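Local coordinates for protein polysaccharide Lyase Family 6 (Bacteroides cellulosilyticus, PDB 6QPS) that probably cleaves alginate as a mannuronic acid-specific, calcium-binding polysaccharide lyase of family 6, at residues Leu104-Ala109 / Cys135-Cys140. Numbering follows the deposited sequence.
Sequences LLFYKA and CVIDEC
The Tyr-107 ring lies side by side with the Asp-138 and Glu-139 side chains, CE1 3.9 Å from Glu-139 CG, and carries Lys-108 CG on one face, offset toward the rim. With CG anti to the backbone N (chi1 -179°), the ring leans toward the neighbouring strand, its plane 49° from the Asp-138 carboxylate. CE1 is 3.8 Å from Asp-138 OD2. That carboxylate takes a hydrogen bond from Asn-173, and Glu-139 forms a salt bridge with Arg-175. Cut back to an alanine, position 107 would probably leave the aliphatic parts of Lys-108 and Glu-139 without the ring they pack against. The Phe-106 ring, on the other side of the strand, has Val-136 O at its edge, 3.4 Å from CD1; Ile-117 also packs on this side chain. Here are neighbouring coils of the right-handed parallel beta-helix of this lyase family, the axes of strands 105-107 and 136-138 4.8 Å apart at their closest. Backbone hydrogen bonds run from Val-136 N to Leu-104 O, Phe-106 N to Val-136 O (2.8 Å) and Asp-138 N to Phe-106 O. On the face shared with Tyr-107, Leu-105 CD1 sits tightly against Val-136 CG1 (3.5 Å), and Pro-450 and Trp-452 also touch Val-136. Past the corner at Lys-108, Cys-140 SG accepts a weak bond from Ala-109 N (3.5 Å) and touches Phe-106 CB.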
# COMPACT_ATOMS: atom_id res chain seq x y z
N LEU A 104 5.59 6.43 -19.76
CA LEU A 104 4.79 7.64 -19.89
C LEU A 104 4.91 8.51 -18.65
O LEU A 104 4.99 7.99 -17.53
CB LEU A 104 3.32 7.28 -20.11
CG LEU A 104 3.00 6.52 -21.40
CD1 LEU A 104 1.54 6.10 -21.42
CD2 LEU A 104 3.34 7.31 -22.66
N LEU A 105 4.88 9.83 -18.84
CA LEU A 105 4.93 10.78 -17.74
C LEU A 105 3.60 11.52 -17.65
O LEU A 105 3.33 12.40 -18.48
CB LEU A 105 6.07 11.76 -17.95
CG LEU A 105 6.16 12.98 -17.04
CD1 LEU A 105 6.17 12.66 -15.59
CD2 LEU A 105 7.43 13.78 -17.35
N PHE A 106 2.81 11.20 -16.63
CA PHE A 106 1.58 11.91 -16.32
C PHE A 106 1.96 13.03 -15.35
O PHE A 106 2.35 12.76 -14.21
CB PHE A 106 0.51 10.99 -15.73
CG PHE A 106 0.09 9.85 -16.65
CD1 PHE A 106 0.76 8.65 -16.65
CD2 PHE A 106 -0.99 10.00 -17.50
CE1 PHE A 106 0.36 7.61 -17.49
CE2 PHE A 106 -1.38 8.96 -18.34
CZ PHE A 106 -0.70 7.77 -18.34
N TYR A 107 1.87 14.28 -15.81
CA TYR A 107 2.33 15.44 -15.06
C TYR A 107 1.26 16.52 -15.18
O TYR A 107 0.96 16.97 -16.29
CB TYR A 107 3.68 15.96 -15.54
CG TYR A 107 4.14 17.16 -14.73
CD1 TYR A 107 4.53 17.01 -13.39
CD2 TYR A 107 4.14 18.44 -15.26
CE1 TYR A 107 4.92 18.09 -12.64
CE2 TYR A 107 4.53 19.52 -14.50
CZ TYR A 107 4.92 19.34 -13.19
OH TYR A 107 5.29 20.43 -12.44
N LYS A 108 0.70 16.93 -14.05
CA LYS A 108 -0.36 17.94 -14.04
C LYS A 108 -1.49 17.56 -15.01
O LYS A 108 -2.02 18.38 -15.75
CB LYS A 108 0.20 19.35 -14.29
CG LYS A 108 1.02 19.83 -13.09
CD LYS A 108 1.55 21.26 -13.20
CE LYS A 108 2.20 21.65 -11.86
NZ LYS A 108 2.80 23.03 -11.78
N ALA A 109 -1.84 16.28 -15.00
CA ALA A 109 -3.11 15.78 -15.52
C ALA A 109 -4.03 15.56 -14.33
O ALA A 109 -3.58 15.56 -13.18
CB ALA A 109 -2.89 14.45 -16.23
N CYS A 135 6.18 4.09 -15.47
CA CYS A 135 5.42 5.32 -15.66
C CYS A 135 5.53 6.19 -14.41
O CYS A 135 5.82 5.71 -13.31
CB CYS A 135 3.95 5.03 -15.95
SG CYS A 135 3.69 4.27 -17.57
N VAL A 136 5.30 7.49 -14.59
CA VAL A 136 5.26 8.45 -13.50
C VAL A 136 3.88 9.09 -13.45
O VAL A 136 3.30 9.43 -14.49
CB VAL A 136 6.35 9.53 -13.71
CG1 VAL A 136 6.14 10.70 -12.75
CG2 VAL A 136 7.76 8.98 -13.56
N ILE A 137 3.37 9.27 -12.24
CA ILE A 137 2.25 10.17 -11.97
C ILE A 137 2.72 11.16 -10.91
O ILE A 137 2.99 10.77 -9.76
CB ILE A 137 1.00 9.42 -11.50
CG1 ILE A 137 0.59 8.32 -12.49
CG2 ILE A 137 -0.16 10.41 -11.30
CD1 ILE A 137 -0.69 7.53 -12.09
N ASP A 138 2.83 12.44 -11.28
CA ASP A 138 3.36 13.48 -10.40
C ASP A 138 2.49 14.72 -10.53
O ASP A 138 2.17 15.14 -11.65
CB ASP A 138 4.82 13.81 -10.78
CG ASP A 138 5.47 14.80 -9.81
OD1 ASP A 138 5.09 14.87 -8.64
OD2 ASP A 138 6.38 15.55 -10.23
N GLU A 139 2.07 15.28 -9.39
CA GLU A 139 1.35 16.57 -9.36
C GLU A 139 0.05 16.52 -10.17
O GLU A 139 -0.36 17.53 -10.75
CB GLU A 139 2.23 17.73 -9.85
CG GLU A 139 3.51 17.95 -9.06
CD GLU A 139 3.30 18.64 -7.72
OE1 GLU A 139 2.14 18.96 -7.37
OE2 GLU A 139 4.31 18.87 -7.01
N CYS A 140 -0.64 15.38 -10.19
CA CYS A 140 -1.82 15.22 -11.03
C CYS A 140 -3.08 15.58 -10.23
O CYS A 140 -3.93 14.74 -9.90
CB CYS A 140 -1.87 13.81 -11.61
SG CYS A 140 -0.77 13.57 -13.05